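Hypothetical protein (Methanosarcina mazei, PDB 2I1S) is of unknown function but belongs to the plasmid pRiA4b ORF-3-like family, whose name comes from a plasmid reading frame. Local coordinates at residues K16-T19 with P20-R24; L35-H38 with K39-A43; P81-E85 with K86-L90. One frame throughout, in Å; residues are numbered along the deposited sequence.

Interaction 1. Residues K16-T19 with P20-R24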
ATOM      1  N   LYS A  16       5.295   5.680  -3.360  1.00 35.82           N
ATOM      2  CA  LYS A  16       5.860   6.801  -4.140  1.00 36.77           C
ATOM      3  C   LYS A  16       6.879   7.662  -3.405  1.00 36.28           C
ATOM      4  O   LYS A  16       6.744   7.928  -2.218  1.00 34.60           O
ATOM      5  CB  LYS A  16       4.760   7.763  -4.528  1.00 37.98           C
ATOM      6  CG  LYS A  16       3.848   7.253  -5.604  1.00 41.45           C
ATOM      7  CD  LYS A  16       2.847   8.334  -5.903  1.00 46.28           C
ATOM      8  CE  LYS A  16       3.569   9.618  -6.275  1.00 49.38           C
ATOM      9  NZ  LYS A  16       2.704  10.392  -7.221  1.00 54.56           N
ATOM     10  N   GLY A  17       7.872   8.128  -4.162  1.00 36.81           N
ATOM     11  CA  GLY A  17       8.828   9.129  -3.723  1.00 36.32           C
ATOM     12  C   GLY A  17      10.049   8.595  -3.007  1.00 37.00           C
ATOM     13  O   GLY A  17      10.907   9.352  -2.635  1.00 38.93           O
ATOM     14  N   ILE A  18      10.145   7.310  -2.764  1.00 36.68           N
ATOM     15  CA  ILE A  18      11.358   6.775  -2.113  1.00 36.04           C
ATOM     16  C   ILE A  18      12.075   5.887  -3.153  1.00 36.29           C
ATOM     17  O   ILE A  18      11.428   5.057  -3.819  1.00 34.16           O
ATOM     18  CB  ILE A  18      11.006   5.990  -0.803  1.00 35.03           C
ATOM     19  CG1 ILE A  18      10.839   6.958   0.364  1.00 34.61           C
ATOM     20  CG2 ILE A  18      12.093   4.956  -0.406  1.00 34.00           C
ATOM     21  CD1 ILE A  18       9.722   6.546   1.232  1.00 34.43           C
ATOM     22  N   THR A  19      13.388   6.108  -3.321  1.00 36.72           N
ATOM     23  CA  THR A  19      14.205   5.229  -4.148  1.00 37.52           C
ATOM     24  C   THR A  19      15.422   4.747  -3.318  1.00 37.45           C
ATOM     25  O   THR A  19      15.909   5.479  -2.435  1.00 38.12           O
ATOM     26  CB  THR A  19      14.643   5.856  -5.504  1.00 37.98           C
ATOM     27  OG1 THR A  19      15.400   7.022  -5.239  1.00 41.73           O
ATOM     28  CG2 THR A  19      13.468   6.244  -6.359  1.00 37.38           C
ATOM     29  N   PRO A  20      15.865   3.492  -3.533  1.00 36.17           N
ATOM     30  CA  PRO A  20      15.196   2.451  -4.306  1.00 35.14           C
ATOM     31  C   PRO A  20      13.724   2.236  -3.908  1.00 34.43           C
ATOM     32  O   PRO A  20      13.318   2.542  -2.772  1.00 34.96           O
ATOM     33  CB  PRO A  20      16.027   1.203  -3.980  1.00 34.97           C
ATOM     34  CG  PRO A  20      17.355   1.693  -3.655  1.00 34.22           C
ATOM     35  CD  PRO A  20      17.179   3.038  -3.021  1.00 36.43           C
ATOM     36  N   GLN A  21      12.953   1.665  -4.819  1.00 32.88           N
ATOM     37  CA  GLN A  21      11.525   1.431  -4.637  1.00 32.71           C
ATOM     38  C   GLN A  21      11.123   0.413  -3.540  1.00 32.85           C
ATOM     39  O   GLN A  21      11.683  -0.652  -3.422  1.00 33.27           O
ATOM     40  CB  GLN A  21      10.907   1.078  -5.985  1.00 32.07           C
ATOM     41  CG  GLN A  21       9.426   0.899  -5.958  1.00 32.10           C
ATOM     42  CD  GLN A  21       8.882   0.574  -7.311  1.00 31.79           C
ATOM     43  OE1 GLN A  21       9.107  -0.508  -7.845  1.00 35.02           O
ATOM     44  NE2 GLN A  21       8.169   1.514  -7.892  1.00 31.80           N
ATOM     45  N   ILE A  22      10.185   0.803  -2.686  1.00 33.27           N
ATOM     46  CA  ILE A  22       9.599  -0.105  -1.713  1.00 31.89           C
ATOM     47  C   ILE A  22       8.300  -0.601  -2.364  1.00 31.95           C
ATOM     48  O   ILE A  22       7.460   0.222  -2.744  1.00 31.46           O
ATOM     49  CB  ILE A  22       9.269   0.616  -0.374  1.00 32.44           C
ATOM     50  CG1 ILE A  22      10.499   1.327   0.257  1.00 30.94           C
ATOM     51  CG2 ILE A  22       8.593  -0.328   0.595  1.00 31.44           C
ATOM     52  CD1 ILE A  22      10.114   2.274   1.398  1.00 29.79           C
ATOM     53  N   TRP A  23       8.160  -1.921  -2.542  1.00 30.70           N
ATOM     54  CA  TRP A  23       6.969  -2.479  -3.212  1.00 29.77           C
ATOM     55  C   TRP A  23       6.619  -3.848  -2.683  1.00 29.44           C
ATOM     56  O   TRP A  23       7.454  -4.512  -2.059  1.00 29.55           O
ATOM     57  CB  TRP A  23       7.115  -2.538  -4.746  1.00 28.70           C
ATOM     58  CG  TRP A  23       8.262  -3.451  -5.225  1.00 28.06           C
ATOM     59  CD1 TRP A  23       9.553  -3.071  -5.441  1.00 25.49           C
ATOM     60  CD2 TRP A  23       8.214  -4.867  -5.465  1.00 26.59           C
ATOM     61  NE1 TRP A  23      10.299  -4.131  -5.819  1.00 28.37           N
ATOM     62  CE2 TRP A  23       9.519  -5.262  -5.829  1.00 26.97           C
ATOM     63  CE3 TRP A  23       7.201  -5.852  -5.369  1.00 26.39           C
ATOM     64  CZ2 TRP A  23       9.858  -6.603  -6.139  1.00 26.56           C
ATOM     65  CZ3 TRP A  23       7.528  -7.176  -5.687  1.00 27.20           C
ATOM     66  CH2 TRP A  23       8.859  -7.537  -6.104  1.00 25.64           C
ATOM     67  N   ARG A  24       5.364  -4.234  -2.938  1.00 29.54           N
ATOM     68  CA  ARG A  24       4.791  -5.562  -2.631  1.00 29.31           C
ATOM     69  C   ARG A  24       3.924  -6.018  -3.783  1.00 28.88           C
ATOM     70  O   ARG A  24       3.282  -5.203  -4.476  1.00 29.14           O
ATOM     71  CB  ARG A  24       3.899  -5.517  -1.387  1.00 28.40           C
ATOM     72  CG  ARG A  24       4.422  -4.650  -0.306  1.00 32.00           C
ATOM     73  CD  ARG A  24       5.519  -5.383   0.366  1.00 32.96           C
ATOM     74  NE  ARG A  24       5.945  -4.820   1.658  1.00 29.94           N
ATOM     75  CZ  ARG A  24       7.124  -4.259   1.849  1.00 27.90           C
ATOM     76  NH1 ARG A  24       7.467  -3.898   3.044  1.00 26.37           N
ATOM     77  NH2 ARG A  24       7.960  -4.070   0.836  1.00 28.56           N
TER
HETATM   78  O   HOH W   1       9.425   3.592  -2.840  1.00 29.89           O

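Interaction 2. Residues L35-H38 with K39-A43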
ATOM      1  N   LEU A  35     -12.616  -1.107   0.645  1.00 36.85           N
ATOM      2  CA  LEU A  35     -12.295  -1.266   2.065  1.00 36.89           C
ATOM      3  C   LEU A  35     -11.354  -2.446   2.252  1.00 36.88           C
ATOM      4  O   LEU A  35     -10.320  -2.320   2.904  1.00 37.33           O
ATOM      5  CB  LEU A  35     -13.552  -1.422   2.930  1.00 36.52           C
ATOM      6  CG  LEU A  35     -13.353  -1.575   4.449  1.00 37.30           C
ATOM      7  CD1 LEU A  35     -12.527  -0.400   5.056  1.00 38.48           C
ATOM      8  CD2 LEU A  35     -14.677  -1.682   5.175  1.00 36.61           C
ATOM      9  N   ASP A  36     -11.734  -3.577   1.670  1.00 36.76           N
ATOM     10  CA  ASP A  36     -10.940  -4.804   1.648  1.00 37.40           C
ATOM     11  C   ASP A  36      -9.514  -4.584   1.170  1.00 37.53           C
ATOM     12  O   ASP A  36      -8.562  -5.137   1.768  1.00 38.53           O
ATOM     13  CB  ASP A  36     -11.598  -5.830   0.717  1.00 37.87           C
ATOM     14  CG  ASP A  36     -12.884  -6.419   1.274  1.00 37.59           C
ATOM     15  OD1 ASP A  36     -13.034  -6.514   2.513  1.00 40.33           O
ATOM     16  OD2 ASP A  36     -13.748  -6.802   0.460  1.00 38.73           O
ATOM     17  N   LEU A  37      -9.369  -3.774   0.113  1.00 36.88           N
ATOM     18  CA  LEU A  37      -8.062  -3.391  -0.429  1.00 35.84           C
ATOM     19  C   LEU A  37      -7.261  -2.465   0.503  1.00 35.96           C
ATOM     20  O   LEU A  37      -6.046  -2.656   0.687  1.00 35.56           O
ATOM     21  CB  LEU A  37      -8.231  -2.757  -1.814  1.00 35.97           C
ATOM     22  CG  LEU A  37      -6.976  -2.225  -2.526  1.00 35.54           C
ATOM     23  CD1 LEU A  37      -6.023  -3.370  -2.847  1.00 37.51           C
ATOM     24  CD2 LEU A  37      -7.273  -1.387  -3.790  1.00 34.80           C
ATOM     25  N   HIS A  38      -7.921  -1.450   1.068  1.00 35.85           N
ATOM     26  CA  HIS A  38      -7.310  -0.634   2.122  1.00 35.80           C
ATOM     27  C   HIS A  38      -6.664  -1.534   3.166  1.00 36.26           C
ATOM     28  O   HIS A  38      -5.489  -1.357   3.509  1.00 37.76           O
ATOM     29  CB  HIS A  38      -8.355   0.271   2.771  1.00 35.31           C
ATOM     30  CG  HIS A  38      -7.996   0.722   4.156  1.00 34.40           C
ATOM     31  ND1 HIS A  38      -6.930   1.553   4.415  1.00 34.50           N
ATOM     32  CD2 HIS A  38      -8.583   0.481   5.356  1.00 35.00           C
ATOM     33  CE1 HIS A  38      -6.870   1.807   5.710  1.00 34.56           C
ATOM     34  NE2 HIS A  38      -7.859   1.162   6.304  1.00 36.82           N
ATOM     35  N   LYS A  39      -7.409  -2.526   3.651  1.00 36.11           N
ATOM     36  CA  LYS A  39      -6.885  -3.453   4.672  1.00 35.97           C
ATOM     37  C   LYS A  39      -5.707  -4.314   4.212  1.00 35.43           C
ATOM     38  O   LYS A  39      -4.895  -4.720   5.033  1.00 35.63           O
ATOM     39  CB  LYS A  39      -7.988  -4.331   5.238  1.00 35.11           C
ATOM     40  CG  LYS A  39      -9.010  -3.560   6.006  1.00 37.07           C
ATOM     41  CD  LYS A  39     -10.145  -4.456   6.399  1.00 39.82           C
ATOM     42  CE  LYS A  39     -11.183  -3.679   7.192  1.00 44.10           C
ATOM     43  NZ  LYS A  39     -12.495  -4.439   7.267  1.00 43.51           N
ATOM     44  N   ALA A  40      -5.629  -4.611   2.920  1.00 34.80           N
ATOM     45  CA  ALA A  40      -4.557  -5.464   2.388  1.00 34.37           C
ATOM     46  C   ALA A  40      -3.267  -4.632   2.270  1.00 34.53           C
ATOM     47  O   ALA A  40      -2.173  -5.069   2.652  1.00 34.83           O
ATOM     48  CB  ALA A  40      -4.974  -6.090   1.036  1.00 33.55           C
ATOM     49  N   ILE A  41      -3.420  -3.420   1.752  1.00 34.22           N
ATOM     50  CA  ILE A  41      -2.390  -2.379   1.860  1.00 34.15           C
ATOM     51  C   ILE A  41      -1.837  -2.180   3.290  1.00 33.34           C
ATOM     52  O   ILE A  41      -0.604  -2.190   3.490  1.00 33.18           O
ATOM     53  CB  ILE A  41      -2.853  -1.004   1.207  1.00 33.61           C
ATOM     54  CG1 ILE A  41      -3.239  -1.204  -0.264  1.00 32.22           C
ATOM     55  CG2 ILE A  41      -1.707   0.050   1.307  1.00 32.80           C
ATOM     56  CD1 ILE A  41      -3.900   0.075  -0.909  1.00 34.94           C
ATOM     57  N   GLN A  42      -2.721  -2.006   4.276  1.00 33.38           N
ATOM     58  CA  GLN A  42      -2.248  -1.833   5.654  1.00 32.93           C
ATOM     59  C   GLN A  42      -1.392  -3.017   6.100  1.00 32.67           C
ATOM     60  O   GLN A  42      -0.398  -2.840   6.829  1.00 32.91           O
ATOM     61  CB  GLN A  42      -3.422  -1.648   6.657  1.00 33.69           C
ATOM     62  CG  GLN A  42      -4.190  -0.344   6.561  1.00 31.05           C
ATOM     63  CD  GLN A  42      -3.346   0.861   6.874  1.00 29.09           C
ATOM     64  OE1 GLN A  42      -2.889   1.024   7.981  1.00 27.83           O
ATOM     65  NE2 GLN A  42      -3.172   1.742   5.897  1.00 31.82           N
ATOM     66  N   ALA A  43      -1.805  -4.211   5.672  1.00 32.06           N
ATOM     67  CA  ALA A  43      -1.181  -5.482   6.021  1.00 32.01           C
ATOM     68  C   ALA A  43       0.203  -5.632   5.424  1.00 31.99           C
ATOM     69  O   ALA A  43       1.147  -5.921   6.159  1.00 32.02           O
ATOM     70  CB  ALA A  43      -2.069  -6.644   5.602  1.00 31.87           C
TER

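Interaction 3. Residues P81-E85 with K86-L90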
ATOM      1  N   PRO A  81     -19.584  13.738  -3.597  1.00 48.68           N
ATOM      2  CA  PRO A  81     -18.278  13.815  -4.239  1.00 48.49           C
ATOM      3  C   PRO A  81     -17.324  12.735  -3.725  1.00 47.99           C
ATOM      4  O   PRO A  81     -16.220  12.580  -4.250  1.00 48.34           O
ATOM      5  CB  PRO A  81     -17.778  15.197  -3.827  1.00 48.76           C
ATOM      6  CG  PRO A  81     -18.374  15.409  -2.474  1.00 49.22           C
ATOM      7  CD  PRO A  81     -19.673  14.628  -2.427  1.00 49.11           C
ATOM      8  N   LEU A  82     -17.745  12.008  -2.697  1.00 46.86           N
ATOM      9  CA  LEU A  82     -16.977  10.896  -2.193  1.00 45.90           C
ATOM     10  C   LEU A  82     -17.755   9.598  -2.423  1.00 45.20           C
ATOM     11  O   LEU A  82     -18.933   9.504  -2.069  1.00 45.19           O
ATOM     12  CB  LEU A  82     -16.632  11.096  -0.711  1.00 45.97           C
ATOM     13  CG  LEU A  82     -15.767  10.012  -0.038  1.00 46.11           C
ATOM     14  CD1 LEU A  82     -14.312  10.155  -0.435  1.00 46.20           C
ATOM     15  CD2 LEU A  82     -15.899  10.051   1.473  1.00 45.98           C
ATOM     16  N   VAL A  83     -17.093   8.626  -3.053  1.00 44.25           N
ATOM     17  CA  VAL A  83     -17.636   7.284  -3.314  1.00 43.32           C
ATOM     18  C   VAL A  83     -17.269   6.377  -2.132  1.00 43.40           C
ATOM     19  O   VAL A  83     -16.117   6.391  -1.679  1.00 42.73           O
ATOM     20  CB  VAL A  83     -17.077   6.694  -4.668  1.00 43.65           C
ATOM     21  CG1 VAL A  83     -17.457   5.223  -4.864  1.00 41.95           C
ATOM     22  CG2 VAL A  83     -17.542   7.538  -5.877  1.00 40.98           C
ATOM     23  N   SER A  84     -18.253   5.621  -1.632  1.00 43.30           N
ATOM     24  CA  SER A  84     -18.093   4.757  -0.452  1.00 43.80           C
ATOM     25  C   SER A  84     -17.300   3.515  -0.776  1.00 43.82           C
ATOM     26  O   SER A  84     -17.696   2.729  -1.626  1.00 45.13           O
ATOM     27  CB  SER A  84     -19.457   4.355   0.138  1.00 44.09           C
ATOM     28  OG  SER A  84     -19.329   3.322   1.101  1.00 43.86           O
ATOM     29  N   GLU A  85     -16.184   3.351  -0.083  1.00 42.90           N
ATOM     30  CA  GLU A  85     -15.281   2.239  -0.290  1.00 42.28           C
ATOM     31  C   GLU A  85     -15.875   0.901   0.126  1.00 42.26           C
ATOM     32  O   GLU A  85     -15.420  -0.134  -0.330  1.00 42.53           O
ATOM     33  CB  GLU A  85     -13.960   2.494   0.471  1.00 42.17           C
ATOM     34  CG  GLU A  85     -14.091   2.657   2.016  1.00 41.01           C
ATOM     35  CD  GLU A  85     -12.734   2.772   2.713  1.00 42.07           C
ATOM     36  OE1 GLU A  85     -11.714   2.482   2.072  1.00 42.31           O
ATOM     37  OE2 GLU A  85     -12.671   3.172   3.894  1.00 43.53           O
ATOM     38  N   LYS A  86     -16.848   0.920   1.037  1.00 42.30           N
ATOM     39  CA  LYS A  86     -17.544  -0.313   1.455  1.00 42.26           C
ATOM     40  C   LYS A  86     -18.412  -0.801   0.303  1.00 41.89           C
ATOM     41  O   LYS A  86     -18.630  -1.996   0.164  1.00 41.95           O
ATOM     42  CB  LYS A  86     -18.432  -0.097   2.702  1.00 42.00           C
ATOM     43  CG  LYS A  86     -17.674   0.156   3.981  1.00 42.33           C
ATOM     44  CD  LYS A  86     -18.591   0.149   5.189  1.00 43.21           C
ATOM     45  CE  LYS A  86     -17.768   0.207   6.487  1.00 45.22           C
ATOM     46  NZ  LYS A  86     -18.565   0.427   7.720  1.00 45.67           N
ATOM     47  N   LYS A  87     -18.892   0.150  -0.510  1.00 41.98           N
ATOM     48  CA  LYS A  87     -19.733  -0.095  -1.686  1.00 41.84           C
ATOM     49  C   LYS A  87     -18.960  -0.296  -2.992  1.00 41.86           C
ATOM     50  O   LYS A  87     -19.267  -1.207  -3.748  1.00 41.77           O
ATOM     51  CB  LYS A  87     -20.716   1.067  -1.859  1.00 42.12           C
ATOM     52  CG  LYS A  87     -21.880   1.014  -0.874  1.00 42.85           C
ATOM     53  CD  LYS A  87     -22.518   2.373  -0.702  1.00 45.11           C
ATOM     54  CE  LYS A  87     -23.975   2.225  -0.291  1.00 47.17           C
ATOM     55  NZ  LYS A  87     -24.565   3.562  -0.089  1.00 48.95           N
ATOM     56  N   ALA A  88     -17.979   0.571  -3.254  1.00 42.58           N
ATOM     57  CA  ALA A  88     -17.163   0.524  -4.471  1.00 42.56           C
ATOM     58  C   ALA A  88     -16.428  -0.810  -4.565  1.00 43.45           C
ATOM     59  O   ALA A  88     -15.737  -1.229  -3.613  1.00 43.61           O
ATOM     60  CB  ALA A  88     -16.198   1.668  -4.494  1.00 41.71           C
ATOM     61  N   LYS A  89     -16.612  -1.490  -5.695  1.00 43.75           N
ATOM     62  CA  LYS A  89     -15.992  -2.787  -5.937  1.00 44.16           C
ATOM     63  C   LYS A  89     -14.774  -2.605  -6.841  1.00 43.95           C
ATOM     64  O   LYS A  89     -14.828  -1.809  -7.768  1.00 44.59           O
ATOM     65  CB  LYS A  89     -17.012  -3.718  -6.599  1.00 44.36           C
ATOM     66  CG  LYS A  89     -18.153  -4.184  -5.674  1.00 45.87           C
ATOM     67  CD  LYS A  89     -17.664  -5.277  -4.690  1.00 47.07           C
ATOM     68  CE  LYS A  89     -18.732  -6.362  -4.378  1.00 47.55           C
ATOM     69  NZ  LYS A  89     -19.482  -6.108  -3.097  1.00 45.47           N
ATOM     70  N   LEU A  90     -13.681  -3.328  -6.588  1.00 43.71           N
ATOM     71  CA  LEU A  90     -12.504  -3.264  -7.486  1.00 43.25           C
ATOM     72  C   LEU A  90     -12.869  -3.548  -8.933  1.00 43.22           C
ATOM     73  O   LEU A  90     -12.394  -2.850  -9.845  1.00 43.60           O
ATOM     74  CB  LEU A  90     -11.405  -4.247  -7.068  1.00 43.20           C
ATOM     75  CG  LEU A  90     -10.805  -4.089  -5.673  1.00 42.06           C
ATOM     76  CD1 LEU A  90      -9.598  -5.031  -5.512  1.00 40.53           C
ATOM     77  CD2 LEU A  90     -10.431  -2.660  -5.396  1.00 40.37           C
TER

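Interaction 1. Residues K16-T19 with P20-R24
P20 follows T19 through a cis peptide bond, which draws T19 CA and P20 CA to 3.0 Å and turns the chain back on itself. Proline suits the spot because cis costs it less than any other residue. Its carbonyl oxygen passes 3.3 Å from I18 O; as both are acceptors they cannot bond, and P20 O is instead held by R137 NH1. Q21, extended through CG and CD, has its OE1 bonded by K12 NZ. At I22 the two arms are rejoined by a water that accepts from I22 N at 2.9 Å and donates to I18 O at 2.7 Å, so one molecule meets the needs of both backbone groups. Beside it the branched side chains meet, I22 CD1 lying 3.8 Å from I18 CG2, the methyl set opposite the backbone N of I18. Further on, R24 folds back so that NH2 donates to W23 O at 3.0 Å, from above the carbonyl plane, while NE bonds V44 O. The whole is a β-hairpin connection: strands 7-15 and 22-29 are antiparallel neighbours, strand 131-136 flanks the second, and helix 146-157 packs on I18.

Interaction 2. Residues L35-H38 with K39-A43
L35 O accepts from K39 N at 3.0 Å, the first of the i to i+4 backbone bonds that make this part of helix 34-44. L37 O receives I41 N at 2.9 Å in a nearly straight bond (168°), and H38 O takes Q42 N at 2.9 Å. A40 N is served less well, sharing itself between weak bonds to D36 O and L37 O. The side chains need partners of their own, chiefly H38 and Q42, one turn apart and both buried. With CG anti to the backbone N (chi1 157°), H38 brings CE1 to 3.5 Å from Q42 CG, the ring and amide planes being 33° apart. Y103 OH bonds both H38 ND1 and Q42 NE2, while D49 supplies the rest, OD2 to H38 NE2 and its backbone N to Q42 OE1; every polar side-chain atom of the pair is thus satisfied. A leucine in place of H38 would probably leave D49 OD2 without this mate and Y103 OH without its bond to the ring. At the exposed K39 the chain runs extended, and its CE and NZ both lie 4.1 Å from L35 CG, so the far end of the lysine rests on the leucine. On the buried side L37 CG and I41 CD1 meet at 4.2 Å, hydrocarbon suited to the sheet beneath: F55 of strand 53-58 touches both, L11 and L13 of strand 7-15 lie against L37 and I41 respectively, and H38 stacks on the ring of H53.

Interaction 3. Residues P81-E85 with K86-L90
A single α-turn, closed between S84 and A88, takes the chain off the short edge strand 82-84 and on toward helix 90-93. Its closing bond runs from A88 N to S84 O, 2.7 Å long and nearly straight (168°). The same oxygen also receives a weak bond from K87 N at 3.1 Å, so one carbonyl grips two successive amides. A88 suits its place because its methyl is small enough to sit 3.4 Å from S84 O and still touch V83 CG1 at 3.8 Å. V83 reaches it with the methyl that stands opposite the backbone N (chi1 171°), a β-branched residue well placed in an extended strand. K87 lays its chain alongside S84, CD 3.7 Å from S84 CB, before its end leads off; S84 OG itself is bonded to E71 OE2. E85 begins the bend with CG wedged between its own N and carbonyl carbon (chi1 60°), only 3.4 Å from K86 N. From there the extended chain carries the carboxylate off to H53, whose NE2 bonds OE1. The chemistry divides the work: backbone bonds to S84 O close the turn, and A88 CB and V83 CG1 add an apolar contact where the strand enters it. The serine hydroxyl and the glutamate carboxylate are spent on partners elsewhere, which probably fixes how the turn sits against its surroundings, and the exposed K86 and K87 lead their ends away from the turn.

Overall arrangement
From the N terminus the three contacts come in series, none nesting in or crossing another. Interaction 1 closes the connection between strands 7-15 and 22-29; the chain then runs along strand 22-29 into the helix of interaction 2, the centres of interactions 1 and 2 being about 18 Å apart. Two further strands, 53-58 and 65-69, intervene before interaction 3 turns the chain off the edge strand. Interactions 2 and 3 touch directly: L35 N lies 3.1 Å from E85 O, a probable hydrogen bond, and L37 CD2 packs on L90 CD2. Helix 34-44 is thereby tied to the turn that leaves the edge strand, whereas interactions 1 and 3 reach the sheet on opposite sides of the chain's centre.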